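Local structure of tRNA-splicing ligase RtcB (Thermus thermophilus, 2EPG) at residues M12-E15 / T21-I24. The protein probably joins RNA ends in a GTP- and manganese-dependent reaction, sealing 3'-phosphate or 2',3'-cyclic phosphate termini to 5'-hydroxyl ends during tRNA splicing or RNA repair. Sequence-based numbering, arbitrary orientation.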
# COMPACT_ATOMS: atom_id res chain seq x y z
N MSE A 12 24.94 6.53 -19.79
CA MSE A 12 25.04 5.18 -20.44
C MSE A 12 25.33 4.10 -19.40
O MSE A 12 26.42 3.52 -19.39
CB MSE A 12 26.15 5.19 -21.50
CG MSE A 12 26.22 3.94 -22.37
SE MSE A 12 25.06 3.96 -23.95
CE MSE A 12 26.43 4.09 -25.32
N PHE A 13 24.37 3.84 -18.52
CA PHE A 13 24.55 2.83 -17.49
C PHE A 13 23.36 1.88 -17.35
O PHE A 13 23.22 1.20 -16.33
CB PHE A 13 24.88 3.49 -16.15
CG PHE A 13 23.79 4.39 -15.64
CD1 PHE A 13 22.90 3.93 -14.67
CD2 PHE A 13 23.66 5.69 -16.12
CE1 PHE A 13 21.89 4.76 -14.19
CE2 PHE A 13 22.66 6.53 -15.64
CZ PHE A 13 21.77 6.07 -14.67
N PHE A 14 22.50 1.85 -18.36
CA PHE A 14 21.34 0.97 -18.37
C PHE A 14 20.82 0.69 -19.78
O PHE A 14 20.68 1.61 -20.58
CB PHE A 14 20.22 1.53 -17.48
CG PHE A 14 19.63 2.84 -17.94
CD1 PHE A 14 18.75 2.88 -19.02
CD2 PHE A 14 19.91 4.02 -17.26
CE1 PHE A 14 18.16 4.09 -19.41
CE2 PHE A 14 19.33 5.22 -17.65
CZ PHE A 14 18.45 5.26 -18.72
N GLU A 15 20.55 -0.58 -20.07
CA GLU A 15 20.04 -0.98 -21.38
C GLU A 15 18.56 -1.39 -21.29
O GLU A 15 18.06 -1.70 -20.21
CB GLU A 15 20.87 -2.14 -21.98
CG GLU A 15 20.90 -3.47 -21.18
CD GLU A 15 21.13 -4.71 -22.09
OE1 GLU A 15 21.37 -4.53 -23.31
OE2 GLU A 15 21.05 -5.86 -21.59
N THR A 21 10.81 -1.68 -19.92
CA THR A 21 11.67 -2.34 -18.94
C THR A 21 13.17 -2.08 -19.18
O THR A 21 13.71 -2.39 -20.26
CB THR A 21 11.41 -3.86 -18.97
OG1 THR A 21 9.99 -4.09 -18.86
CG2 THR A 21 12.13 -4.57 -17.84
N TYR A 22 13.84 -1.52 -18.16
CA TYR A 22 15.27 -1.20 -18.24
C TYR A 22 16.12 -1.87 -17.17
O TYR A 22 15.70 -2.05 -16.02
CB TYR A 22 15.47 0.31 -18.16
CG TYR A 22 14.68 1.05 -19.22
CD1 TYR A 22 15.10 1.05 -20.56
CD2 TYR A 22 13.49 1.70 -18.90
CE1 TYR A 22 14.34 1.69 -21.55
CE2 TYR A 22 12.72 2.34 -19.88
CZ TYR A 22 13.15 2.33 -21.20
OH TYR A 22 12.39 2.95 -22.16
N ARG A 23 17.34 -2.23 -17.56
CA ARG A 23 18.27 -2.91 -16.69
C ARG A 23 19.53 -2.08 -16.44
O ARG A 23 20.07 -1.46 -17.36
CB ARG A 23 18.63 -4.24 -17.35
CG ARG A 23 19.64 -5.08 -16.65
CD ARG A 23 20.42 -5.85 -17.69
NE ARG A 23 21.47 -6.62 -17.04
CZ ARG A 23 22.69 -6.79 -17.52
NH1 ARG A 23 23.55 -7.50 -16.82
NH2 ARG A 23 23.05 -6.26 -18.69
N ILE A 24 19.95 -2.03 -15.18
CA ILE A 24 21.16 -1.32 -14.77
C ILE A 24 22.11 -2.47 -14.47
O ILE A 24 22.03 -3.09 -13.41
CB ILE A 24 20.95 -0.50 -13.49
CG1 ILE A 24 19.97 0.64 -13.77
CG2 ILE A 24 22.29 0.03 -12.98
CD1 ILE A 24 19.43 1.31 -12.52
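E15 and R23 form a hydrogen-bonded antiparallel pair in the N-terminal beta hairpin, where strand 15-18 turns back onto strand 21-24, the neighbour of strand 34-37. R23 N gives an almost straight bond to E15 O (2.8 Å); the return bond, E15 N to R23 O, is more bent (2.9 Å, 132° at the hydrogen). The side chains of this pair run alongside each other on one face of the hairpin. E15 OE2 reaches R23 NH2 in a long salt bridge of 3.5 Å, with carboxylate and guanidinium planes turned 66° apart, while R23 NH1 is paired with D33. The other face is apolar and mostly aromatic. F14 directs its ring edge at the face of Y22 in an offset edge-to-face pair, centroids 6.0 Å apart, and F36 meets both rings from strand 34-37. With F14 CG between its backbone N and carbonyl carbon (chi1 64°), the ring turns an edge to the F13 face, F14 CD2 3.7 Å above its centre. Helices 40-48 and 52-60 pack against this face through L43 and M58. I24 CG1 touches F14 CB at 3.8 Å, and I24 CG2 sits at the edge of the F13 ring, 4.3 Å from F13 CD1.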